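Local coordinates for Poly(A) ribonuclease POP2 (Saccharomyces cerevisiae, PDB 1UOC), which trims mRNA poly(A) tails as a 3'-exoribonuclease, through the RNase domain described here, as a probable catalytic subunit of the CCR4-NOT complex, at residues 40-45 / 249-254; 205-210 / 268-273. All coordinates share one frame; numbering follows the deposited sequence.

In the fold
Both contacts involve the last long helix of the domain, 247-264, or the loop that follows it. Contact 1 is buried, with its centre about 5 Å from the centre of the chain. It sets the helix against the central sheet strand 40-48 and includes S44 and Q250, both predicted to bind the catalytic divalent metal. Contact 2 lies at the surface, its centre about 22 Å from the centre of the chain and away from the annotated sites. There the loop after the helix meets helix 200-207 and the residues that follow. The two contacts do not touch: their centres are about 22 Å apart and their nearest atoms about 12 Å. Their segments alternate along the chain.

Contact 1. Residues 40-45 / 249-254; sequences HVSIST and GQSLLM
Q250 is the first helix residue to meet the strand. Q250 CB lies 3.4 Å from S44 OG, a van der Waals approach. The Q250 chain then bends at its second torsion and carries the amide away from the strand, where NE2 is hydrogen-bonded to F244 O. S44 OG stands anti to its own backbone N (chi1 -169°), which brings OG against Q250 CB.

S251 is next. S251 and S44 have the nearest CA atoms across the contact, 5.0 Å apart. S251 CB packs 4.0 Å from S44 CB. The S251 hydroxyl turns back into the helix and bonds to G248 O. S42 OG donates a hydrogen bond to S251 O at 2.7 Å. It comes from above the carbonyl plane (55° out of it) rather than on a lone pair, with a C=O...OG angle of 112°. This bond gives the buried S42 hydroxyl an acceptor and ties strand to helix.

One turn further on, M254 extends to SD and then bends at chi3, which lays its methyl against the strand. M254 CE is 3.3 Å from I43 O; it also touches S44 CB. The thioether thus packs beside a strand carbonyl.

The S42 and S44 side chains face the helix, while I43 points to the other side of the sheet, near D166. This is the helix-on-sheet packing of a DEDD nuclease of the RNase H clan. It sets S44 and Q250 side by side at the predicted metal site, whose other predicted ligands are E46 and D166. In this model the Q250 amide is turned to F244 O. S and Q thus stand at two of the four positions that name the class.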
loop_
_atom_site.group_PDB
_atom_site.type_symbol
_atom_site.label_atom_id
_atom_site.label_comp_id
_atom_site.label_asym_id
_atom_site.label_seq_id
_atom_site.Cartn_x
_atom_site.Cartn_y
_atom_site.Cartn_z
ATOM N N HIS A 40 9.831 -1.609 7.468
ATOM C CA HIS A 40 8.815 -0.641 7.039
ATOM C C HIS A 40 8.266 -1.192 5.717
ATOM O O HIS A 40 9.017 -1.439 4.775
ATOM C CB HIS A 40 9.420 0.757 6.837
ATOM C CG HIS A 40 9.563 1.545 8.105
ATOM N ND1 HIS A 40 10.288 1.093 9.190
ATOM C CD2 HIS A 40 9.051 2.746 8.469
ATOM C CE1 HIS A 40 10.209 1.979 10.167
ATOM N NE2 HIS A 40 9.464 2.991 9.759
ATOM N N VAL A 41 6.955 -1.395 5.667
ATOM C CA VAL A 41 6.289 -1.962 4.499
ATOM C C VAL A 41 5.190 -1.046 3.954
ATOM O O VAL A 41 4.279 -0.655 4.689
ATOM C CB VAL A 41 5.601 -3.298 4.867
ATOM C CG1 VAL A 41 5.216 -4.074 3.606
ATOM C CG2 VAL A 41 6.519 -4.111 5.754
ATOM N N SER A 42 5.266 -0.718 2.669
ATOM C CA SER A 42 4.239 0.116 2.047
ATOM C C SER A 42 3.397 -0.806 1.172
ATOM O O SER A 42 3.886 -1.830 0.683
ATOM C CB SER A 42 4.870 1.188 1.175
ATOM O OG SER A 42 5.607 0.572 0.136
ATOM N N ILE A 43 2.134 -0.452 0.990
ATOM C CA ILE A 43 1.242 -1.252 0.170
ATOM C C ILE A 43 0.400 -0.399 -0.770
ATOM O O ILE A 43 -0.009 0.711 -0.435
ATOM C CB ILE A 43 0.298 -2.114 1.038
ATOM C CG1 ILE A 43 -0.677 -2.878 0.137
ATOM C CG2 ILE A 43 -0.441 -1.232 2.050
ATOM C CD1 ILE A 43 -1.686 -3.696 0.891
ATOM N N SER A 44 0.146 -0.934 -1.954
ATOM C CA SER A 44 -0.666 -0.258 -2.950
ATOM C C SER A 44 -1.505 -1.326 -3.642
ATOM O O SER A 44 -1.128 -2.504 -3.689
ATOM C CB SER A 44 0.209 0.465 -3.966
ATOM O OG SER A 44 -0.599 1.314 -4.757
ATOM N N THR A 45 -2.649 -0.924 -4.175
ATOM C CA THR A 45 -3.526 -1.891 -4.805
ATOM C C THR A 45 -4.184 -1.375 -6.066
ATOM O O THR A 45 -4.279 -0.171 -6.306
ATOM C CB THR A 45 -4.645 -2.306 -3.859
ATOM O OG1 THR A 45 -5.435 -1.147 -3.558
ATOM C CG2 THR A 45 -4.078 -2.899 -2.572
ATOM N N GLY A 249 5.363 0.201 -8.497
ATOM C CA GLY A 249 6.033 1.487 -8.419
ATOM C C GLY A 249 5.377 2.421 -7.427
ATOM O O GLY A 249 6.053 3.207 -6.759
ATOM N N GLN A 250 4.051 2.331 -7.331
ATOM C CA GLN A 250 3.293 3.161 -6.403
ATOM C C GLN A 250 3.650 2.847 -4.952
ATOM O O GLN A 250 3.800 3.757 -4.142
ATOM C CB GLN A 250 1.786 2.963 -6.612
ATOM C CG GLN A 250 1.206 3.679 -7.829
ATOM C CD GLN A 250 1.173 5.188 -7.653
ATOM O OE1 GLN A 250 0.439 5.712 -6.809
ATOM N NE2 GLN A 250 1.978 5.899 -8.443
ATOM N N SER A 251 3.776 1.568 -4.614
ATOM C CA SER A 251 4.114 1.220 -3.237
ATOM C C SER A 251 5.514 1.753 -2.991
ATOM O O SER A 251 5.814 2.279 -1.925
ATOM C CB SER A 251 4.053 -0.303 -2.999
ATOM O OG SER A 251 5.068 -1.005 -3.716
ATOM N N LEU A 252 6.366 1.642 -4.004
ATOM C CA LEU A 252 7.727 2.137 -3.911
ATOM C C LEU A 252 7.776 3.661 -3.687
ATOM O O LEU A 252 8.503 4.146 -2.819
ATOM C CB LEU A 252 8.506 1.762 -5.182
ATOM C CG LEU A 252 9.879 2.428 -5.353
ATOM C CD1 LEU A 252 10.777 2.152 -4.142
ATOM C CD2 LEU A 252 10.515 1.910 -6.641
ATOM N N LEU A 253 6.996 4.407 -4.463
ATOM C CA LEU A 253 6.970 5.866 -4.356
ATOM C C LEU A 253 6.492 6.287 -2.978
ATOM O O LEU A 253 7.003 7.238 -2.380
ATOM C CB LEU A 253 6.039 6.465 -5.433
ATOM C CG LEU A 253 6.054 7.993 -5.603
ATOM C CD1 LEU A 253 7.478 8.468 -5.858
ATOM C CD2 LEU A 253 5.145 8.410 -6.766
ATOM N N MET A 254 5.488 5.567 -2.499
ATOM C CA MET A 254 4.871 5.787 -1.200
ATOM C C MET A 254 5.908 5.687 -0.091
ATOM O O MET A 254 6.061 6.600 0.718
ATOM C CB MET A 254 3.798 4.717 -1.002
ATOM C CG MET A 254 2.710 5.026 -0.008
ATOM S SD MET A 254 1.549 3.642 0.092
ATOM C CE MET A 254 0.957 3.615 -1.595
#

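Contact 2. Residues 205-210 / 268-273; sequences KIIQEF and KFPNGT
The F269 ring has I207 at its edge and I206 over one face. I207 CG1 approaches near the ring plane, 3.7 Å from F269 CD2. The two side chains cross at about a right angle. I206 CD1 lies over the face, offset toward the rim, but it is modelled too close to the ring, so the detail of this contact is doubtful. I207 CG1 is beside its backbone N (chi1 -76°), and from there it also reaches P270 CD at 4.1 Å.

The F210 ring meets the next two residues of the loop. N271 CB comes to its edge, 3.4 Å from F210 CE2, with the amide plane turned 57° from the ring. P270 CB approaches obliquely, 3.6 Å from F210 CD2.

The backbones shape both partners. E209 N and F210 N both bond to I207 O, which holds the bend that brings F210 to the loop. Residues 269-272 form a type I turn, closed by G272 N to F269 O at 2.9 Å.

The contact joins helix 200-207 and the residues after it to the loop after helix 247-264. F275 and Y278 also meet the F269 ring, so later loop residues help enclose it.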
loop_
_atom_site.group_PDB
_atom_site.type_symbol
_atom_site.label_atom_id
_atom_site.label_comp_id
_atom_site.label_asym_id
_atom_site.label_seq_id
_atom_site.Cartn_x
_atom_site.Cartn_y
_atom_site.Cartn_z
ATOM N N LYS A 205 -1.738 15.503 4.470
ATOM C CA LYS A 205 -2.868 16.419 4.457
ATOM C C LYS A 205 -2.828 17.379 5.633
ATOM O O LYS A 205 -3.121 18.558 5.476
ATOM C CB LYS A 205 -4.217 15.679 4.464
ATOM C CG LYS A 205 -5.404 16.654 4.532
ATOM C CD LYS A 205 -6.744 16.050 4.098
ATOM C CE LYS A 205 -7.364 15.163 5.165
ATOM N NZ LYS A 205 -6.490 13.999 5.501
ATOM N N ILE A 206 -2.466 16.895 6.815
ATOM C CA ILE A 206 -2.438 17.798 7.946
ATOM C C ILE A 206 -1.182 18.660 7.944
ATOM O O ILE A 206 -1.157 19.716 8.568
ATOM C CB ILE A 206 -2.613 17.055 9.306
ATOM C CG1 ILE A 206 -1.274 16.642 9.891
ATOM C CG2 ILE A 206 -3.505 15.840 9.122
ATOM C CD1 ILE A 206 -1.391 16.230 11.344
ATOM N N ILE A 207 -0.136 18.223 7.251
ATOM C CA ILE A 207 1.075 19.039 7.172
ATOM C C ILE A 207 0.747 20.119 6.151
ATOM O O ILE A 207 0.856 21.314 6.419
ATOM C CB ILE A 207 2.299 18.259 6.630
ATOM C CG1 ILE A 207 2.866 17.327 7.699
ATOM C CG2 ILE A 207 3.368 19.242 6.162
ATOM C CD1 ILE A 207 4.074 16.531 7.220
ATOM N N GLN A 208 0.338 19.664 4.971
ATOM C CA GLN A 208 -0.026 20.538 3.866
ATOM C C GLN A 208 -1.436 21.033 4.120
ATOM O O GLN A 208 -2.318 20.911 3.269
ATOM C CB GLN A 208 0.040 19.763 2.542
ATOM C CG GLN A 208 0.741 20.504 1.408
ATOM C CD GLN A 208 2.043 21.141 1.855
ATOM O OE1 GLN A 208 2.035 22.149 2.560
ATOM N NE2 GLN A 208 3.168 20.553 1.457
ATOM N N GLU A 209 -1.627 21.587 5.314
ATOM C CA GLU A 209 -2.906 22.124 5.766
ATOM C C GLU A 209 -2.532 23.055 6.918
ATOM O O GLU A 209 -3.335 23.866 7.382
ATOM C CB GLU A 209 -3.805 20.986 6.264
ATOM C CG GLU A 209 -5.300 21.248 6.201
ATOM C CD GLU A 209 -6.122 19.973 6.380
ATOM O OE1 GLU A 209 -6.073 19.370 7.476
ATOM O OE2 GLU A 209 -6.815 19.567 5.421
ATOM N N PHE A 210 -1.286 22.912 7.360
ATOM C CA PHE A 210 -0.715 23.705 8.443
ATOM C C PHE A 210 -0.003 24.909 7.831
ATOM O O PHE A 210 0.280 25.894 8.517
ATOM C CB PHE A 210 0.297 22.868 9.226
ATOM C CG PHE A 210 -0.043 22.695 10.676
ATOM C CD1 PHE A 210 -1.210 22.038 11.060
ATOM C CD2 PHE A 210 0.816 23.167 11.664
ATOM C CE1 PHE A 210 -1.516 21.854 12.407
ATOM C CE2 PHE A 210 0.519 22.988 13.011
ATOM C CZ PHE A 210 -0.648 22.330 13.385
ATOM N N LYS A 268 8.433 15.194 12.847
ATOM C CA LYS A 268 7.589 16.153 13.556
ATOM C C LYS A 268 6.692 16.951 12.621
ATOM O O LYS A 268 7.043 17.212 11.468
ATOM C CB LYS A 268 8.444 17.142 14.349
ATOM C CG LYS A 268 9.407 16.517 15.335
ATOM C CD LYS A 268 8.675 15.806 16.449
ATOM C CE LYS A 268 9.647 15.314 17.505
ATOM N NZ LYS A 268 8.944 14.607 18.614
ATOM N N PHE A 269 5.523 17.330 13.122
ATOM C CA PHE A 269 4.606 18.142 12.338
ATOM C C PHE A 269 5.102 19.580 12.496
ATOM O O PHE A 269 5.909 19.871 13.388
ATOM C CB PHE A 269 3.166 18.017 12.857
ATOM C CG PHE A 269 2.505 16.707 12.516
ATOM C CD1 PHE A 269 2.343 15.718 13.483
ATOM C CD2 PHE A 269 2.073 16.449 11.215
ATOM C CE1 PHE A 269 1.763 14.487 13.159
ATOM C CE2 PHE A 269 1.491 15.217 10.878
ATOM C CZ PHE A 269 1.338 14.238 11.853
ATOM N N PRO A 270 4.646 20.492 11.626
ATOM C CA PRO A 270 5.070 21.891 11.704
ATOM C C PRO A 270 4.955 22.543 13.088
ATOM O O PRO A 270 5.527 23.608 13.317
ATOM C CB PRO A 270 4.181 22.568 10.665
ATOM C CG PRO A 270 4.087 21.512 9.609
ATOM C CD PRO A 270 3.821 20.265 10.423
ATOM N N ASN A 271 4.231 21.914 14.012
ATOM C CA ASN A 271 4.071 22.495 15.341
ATOM C C ASN A 271 4.788 21.730 16.449
ATOM O O ASN A 271 4.473 21.900 17.629
ATOM C CB ASN A 271 2.583 22.621 15.683
ATOM C CG ASN A 271 1.975 21.315 16.160
ATOM O OD1 ASN A 271 2.172 20.259 15.554
ATOM N ND2 ASN A 271 1.219 21.384 17.250
ATOM N N GLY A 272 5.750 20.890 16.073
ATOM C CA GLY A 272 6.493 20.130 17.065
ATOM C C GLY A 272 5.924 18.763 17.410
ATOM O O GLY A 272 6.659 17.884 17.869
ATOM N N THR A 273 4.618 18.583 17.208
ATOM C CA THR A 273 3.961 17.308 17.493
ATOM C C THR A 273 4.631 16.169 16.718
ATOM O O THR A 273 5.123 16.365 15.611
ATOM C CB THR A 273 2.460 17.360 17.109
ATOM O OG1 THR A 273 1.767 18.234 18.006
ATOM C CG2 THR A 273 1.836 15.974 17.179
#